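Local structure of reticulocyte binding protein (Streptococcus agalactiae COH1, 3FAW) at residues E226-S229 with N230-N233; L372-L375 with I376-H380. The protein is probably a pullulanase, a surface-anchored glycoside hydrolase that cleaves alpha-1,6 linkages in branched alpha-glucans. All coordinates share one frame; numbering follows the deposited sequence.

Overall arrangement
From the N terminus, interaction 1 comes first, in the loop between strands 212-216 and 241-242, both of which pair with strand 202-209. Residues 226-233 include a tight turn at 228-232 on the surface, and the loop carrying them is fastened to residues 322-326 of the barrel domain, which follow the second strand of the parallel barrel. Interaction 2 lies further on, inside helix 367-381, which connects barrel strands 312-315 and 385-390 and belongs to the barrel's helical layer. The two contacts are in series and neither encloses the other. The centres of interactions 1 and 2 are about 29 Å apart, and the nearest atoms of interactions 1 and 2 about 15 Å apart.

Interaction 1. Residues E226-S229 with N230-N233; sequences EWDS and NTVN
The carbonyl oxygen Asp228 O is held twice by Thr231. The hydroxyl Thr231 OG1 donates to Asp228 O at 2.7 Å, almost in line with the C=O bond, whereas the amide Thr231 N reaches the same oxygen, Asp228 O, at 2.9 Å from above the carbonyl plane. Thr231 OG1 can do this because it sits between its own backbone N and carbonyl carbon (chi1 67°), which points it back at the carbonyl three residues earlier. A water bridges the same region, accepting from Asp228 N and donating to Thr231 OG1 at 3.1 Å, so the hydroxyl gives one bond and receives another. On the carboxylate, Asp228 OD1 takes the backbone N-H of Asn230 at a distance of 3.3 Å between OD1 and Asn230 N; the donor stands well above the carboxylate plane. Further along, Val232 N makes a weak bond to Ser229 O. The ring of Trp227 packs obliquely against Val232, Trp227 CH2 lying 3.6 Å from Val232 CG2. Thr231 OG1 is also obliquely placed, 4.1 Å from Trp227 CZ3. The indole is anchored by NE1 bonding to Phe322 O, and its ring meets that of Phe322; backbone bonds from Trp227 to Glu326 and from Ser229 to Val324 fasten the loop to the barrel domain. The Ser229 side chain is about 8 Å from a bound calcium ion. Asp228 opens an Asx turn through OD1 and a 3-10 turn through its carbonyl, the two sharing one residue at the start of a short 3-10 segment.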
loop_
_atom_site.group_PDB
_atom_site.type_symbol
_atom_site.label_atom_id
_atom_site.label_comp_id
_atom_site.label_asym_id
_atom_site.label_seq_id
_atom_site.Cartn_x
_atom_site.Cartn_y
_atom_site.Cartn_z
ATOM N N GLU A 226 5.689 3.036 -23.716
ATOM C CA GLU A 226 4.869 1.832 -23.549
ATOM C C GLU A 226 5.781 0.651 -23.207
ATOM O O GLU A 226 6.835 0.474 -23.822
ATOM C CB GLU A 226 4.006 1.542 -24.792
ATOM C CG GLU A 226 4.746 1.095 -26.072
ATOM C CD GLU A 226 5.581 2.188 -26.731
ATOM O OE1 GLU A 226 5.439 3.377 -26.373
ATOM O OE2 GLU A 226 6.388 1.853 -27.619
ATOM N N TRP A 227 5.379 -0.129 -22.208
ATOM C CA TRP A 227 6.259 -1.129 -21.591
ATOM C C TRP A 227 5.704 -2.546 -21.734
ATOM O O TRP A 227 4.529 -2.809 -21.450
ATOM C CB TRP A 227 6.486 -0.773 -20.115
ATOM C CG TRP A 227 7.249 -1.789 -19.312
ATOM C CD1 TRP A 227 6.821 -2.418 -18.180
ATOM C CD2 TRP A 227 8.570 -2.289 -19.573
ATOM N NE1 TRP A 227 7.789 -3.278 -17.722
ATOM C CE2 TRP A 227 8.872 -3.220 -18.555
ATOM C CE3 TRP A 227 9.524 -2.047 -20.568
ATOM C CZ2 TRP A 227 10.087 -3.908 -18.501
ATOM C CZ3 TRP A 227 10.732 -2.730 -20.515
ATOM C CH2 TRP A 227 11.002 -3.650 -19.487
ATOM N N ASP A 228 6.566 -3.443 -22.199
ATOM C CA ASP A 228 6.267 -4.868 -22.288
ATOM C C ASP A 228 7.495 -5.620 -21.787
ATOM O O ASP A 228 8.519 -5.647 -22.467
ATOM C CB ASP A 228 5.940 -5.254 -23.742
ATOM C CG ASP A 228 5.687 -6.745 -23.920
ATOM O OD1 ASP A 228 5.511 -7.463 -22.912
ATOM O OD2 ASP A 228 5.667 -7.203 -25.081
ATOM N N SER A 229 7.389 -6.223 -20.601
ATOM C CA SER A 229 8.544 -6.871 -19.952
ATOM C C SER A 229 9.115 -8.064 -20.722
ATOM O O SER A 229 10.240 -8.490 -20.451
ATOM C CB SER A 229 8.226 -7.276 -18.506
ATOM O OG SER A 229 7.108 -8.141 -18.419
ATOM N N ASN A 230 8.353 -8.597 -21.679
ATOM C CA ASN A 230 8.873 -9.624 -22.586
ATOM C C ASN A 230 10.034 -9.128 -23.457
ATOM O O ASN A 230 10.833 -9.930 -23.935
ATOM C CB ASN A 230 7.755 -10.172 -23.482
ATOM C CG ASN A 230 6.798 -11.093 -22.738
ATOM O OD1 ASN A 230 5.584 -11.021 -22.932
ATOM N ND2 ASN A 230 7.338 -11.965 -21.887
ATOM N N THR A 231 10.134 -7.813 -23.649
ATOM C CA THR A 231 11.186 -7.229 -24.488
ATOM C C THR A 231 12.543 -7.096 -23.786
ATOM O O THR A 231 13.530 -6.726 -24.422
ATOM C CB THR A 231 10.774 -5.834 -25.030
ATOM O OG1 THR A 231 10.685 -4.896 -23.947
ATOM C CG2 THR A 231 9.431 -5.910 -25.765
ATOM N N VAL A 232 12.595 -7.382 -22.485
ATOM C CA VAL A 232 13.844 -7.311 -21.718
ATOM C C VAL A 232 14.954 -8.159 -22.334
ATOM O O VAL A 232 14.717 -9.288 -22.751
ATOM C CB VAL A 232 13.632 -7.777 -20.245
ATOM C CG1 VAL A 232 14.964 -8.150 -19.584
ATOM C CG2 VAL A 232 12.920 -6.700 -19.440
ATOM N N ASN A 233 16.161 -7.603 -22.398
ATOM C CA ASN A 233 17.358 -8.381 -22.744
ATOM C C ASN A 233 18.536 -7.997 -21.836
ATOM O O ASN A 233 18.345 -7.292 -20.844
ATOM C CB ASN A 233 17.695 -8.258 -24.247
ATOM C CG ASN A 233 17.971 -6.827 -24.690
ATOM O OD1 ASN A 233 18.559 -6.035 -23.959
ATOM N ND2 ASN A 233 17.557 -6.500 -25.912
HETATM O O HOH W 1 8.708 -2.550 -23.969
#

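Interaction 2. Residues L372-L375 with I376-H380; sequences LKQL and IHDIH
Matching torsions set Ile376 on Leu372 and Ile379 on Leu375: chi1 (-71° and -69°) puts each CG1 beside the backbone N and near the carbonyl oxygen four residues back, while the extended chi2 carries CD1 on to the leucine. Ile376 CG1 comes within 3.2 Å of Leu372 O, and Ile379 CG1 within 3.3 Å of Leu375 O. This is the regular alpha helix 367-381, the link of the beta-alpha-beta crossover between the second and third strands of the TIM barrel. Beyond these carbonyls the isoleucines meet leucines one turn back: Ile376 CD1 touches Leu372 CG at 3.9 Å, the two side chains crossing at a slant, and Ile379 CD1 lies against Leu375 CG with a looser spacing of 4.2 Å. The resulting apolar ridge is covered by Phe295 and Phe298 of helix 295-298 on Leu375, by Phe449 of helix 432-449 on Leu372 and Ile376, and by Leu302 on Ile379. The backbone is held by successive i to i+4 bonds, among them His377 N to Lys373 O and Asp378 N to Gln374 O. Lys373 is buried; the salt bridge from its NZ to Glu448 probably offsets the charge, and the carbonyls of Leu249 and Pro246 take up hydrogen bonds from NZ. One residue beyond Ile379, His380, whose NE2 bonds to Asp452, continues the pattern: His380 N donates to Ile376 O at 2.9 Å, and Ile376 O also lies 3.3 Å above the plane of the His380 ring, displaced toward its rim.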
loop_
_atom_site.group_PDB
_atom_site.type_symbol
_atom_site.label_atom_id
_atom_site.label_comp_id
_atom_site.label_asym_id
_atom_site.label_seq_id
_atom_site.Cartn_x
_atom_site.Cartn_y
_atom_site.Cartn_z
ATOM N N LEU A 372 -5.242 10.276 -15.472
ATOM C CA LEU A 372 -5.370 10.124 -14.015
ATOM C C LEU A 372 -5.869 11.420 -13.369
ATOM O O LEU A 372 -6.695 11.385 -12.460
ATOM C CB LEU A 372 -4.050 9.673 -13.372
ATOM C CG LEU A 372 -4.098 9.427 -11.850
ATOM C CD1 LEU A 372 -5.187 8.409 -11.480
ATOM C CD2 LEU A 372 -2.741 8.972 -11.313
ATOM N N LYS A 373 -5.364 12.559 -13.835
ATOM C CA LYS A 373 -5.846 13.857 -13.368
ATOM C C LYS A 373 -7.348 14.031 -13.607
ATOM O O LYS A 373 -8.054 14.574 -12.758
ATOM C CB LYS A 373 -5.083 14.998 -14.050
ATOM C CG LYS A 373 -3.687 15.272 -13.497
ATOM C CD LYS A 373 -3.084 16.464 -14.216
ATOM C CE LYS A 373 -1.692 16.804 -13.747
ATOM N NZ LYS A 373 -1.345 18.212 -14.124
ATOM N N GLN A 374 -7.827 13.575 -14.761
ATOM C CA GLN A 374 -9.240 13.701 -15.122
ATOM C C GLN A 374 -10.119 12.824 -14.233
ATOM O O GLN A 374 -11.152 13.277 -13.737
ATOM C CB GLN A 374 -9.458 13.347 -16.599
ATOM C CG GLN A 374 -10.887 13.583 -17.111
ATOM C CD GLN A 374 -11.285 15.051 -17.117
ATOM O OE1 GLN A 374 -12.269 15.445 -16.488
ATOM N NE2 GLN A 374 -10.518 15.865 -17.826
ATOM N N LEU A 375 -9.707 11.574 -14.036
ATOM C CA LEU A 375 -10.382 10.677 -13.101
ATOM C C LEU A 375 -10.454 11.293 -11.696
ATOM O O LEU A 375 -11.495 11.238 -11.049
ATOM C CB LEU A 375 -9.659 9.323 -13.036
ATOM C CG LEU A 375 -10.124 8.343 -11.953
ATOM C CD1 LEU A 375 -11.600 8.007 -12.130
ATOM C CD2 LEU A 375 -9.273 7.079 -11.959
ATOM N N ILE A 376 -9.348 11.878 -11.239
ATOM C CA ILE A 376 -9.272 12.468 -9.896
ATOM C C ILE A 376 -10.160 13.717 -9.781
ATOM O O ILE A 376 -10.816 13.925 -8.763
ATOM C CB ILE A 376 -7.806 12.784 -9.502
ATOM C CG1 ILE A 376 -7.047 11.478 -9.237
ATOM C CG2 ILE A 376 -7.753 13.663 -8.265
ATOM C CD1 ILE A 376 -5.548 11.650 -8.999
ATOM N N HIS A 377 -10.191 14.517 -10.843
ATOM C CA HIS A 377 -11.105 15.662 -10.947
ATOM C C HIS A 377 -12.568 15.195 -10.938
ATOM O O HIS A 377 -13.416 15.828 -10.319
ATOM C CB HIS A 377 -10.800 16.461 -12.222
ATOM C CG HIS A 377 -11.400 17.837 -12.247
ATOM N ND1 HIS A 377 -11.039 18.825 -11.355
ATOM C CD2 HIS A 377 -12.309 18.398 -13.081
ATOM C CE1 HIS A 377 -11.716 19.929 -11.625
ATOM N NE2 HIS A 377 -12.490 19.697 -12.672
ATOM N N ASP A 378 -12.849 14.083 -11.617
ATOM C CA ASP A 378 -14.193 13.476 -11.620
ATOM C C ASP A 378 -14.576 12.901 -10.242
ATOM O O ASP A 378 -15.737 12.937 -9.855
ATOM C CB ASP A 378 -14.299 12.379 -12.692
ATOM C CG ASP A 378 -14.090 12.906 -14.117
ATOM O OD1 ASP A 378 -14.033 14.139 -14.315
ATOM O OD2 ASP A 378 -13.970 12.074 -15.043
ATOM N N ILE A 379 -13.603 12.372 -9.507
ATOM C CA ILE A 379 -13.833 11.931 -8.123
ATOM C C ILE A 379 -14.158 13.129 -7.222
ATOM O O ILE A 379 -15.123 13.094 -6.455
ATOM C CB ILE A 379 -12.611 11.160 -7.558
ATOM C CG1 ILE A 379 -12.456 9.809 -8.269
ATOM C CG2 ILE A 379 -12.762 10.931 -6.056
ATOM C CD1 ILE A 379 -11.179 9.036 -7.906
ATOM N N HIS A 380 -13.358 14.186 -7.331
ATOM C CA HIS A 380 -13.525 15.386 -6.506
ATOM C C HIS A 380 -14.863 16.082 -6.752
ATOM O O HIS A 380 -15.481 16.590 -5.814
ATOM C CB HIS A 380 -12.373 16.375 -6.730
ATOM C CG HIS A 380 -11.061 15.918 -6.163
ATOM N ND1 HIS A 380 -9.853 16.448 -6.560
ATOM C CD2 HIS A 380 -10.768 14.974 -5.236
ATOM C CE1 HIS A 380 -8.874 15.853 -5.902
ATOM N NE2 HIS A 380 -9.404 14.957 -5.089
#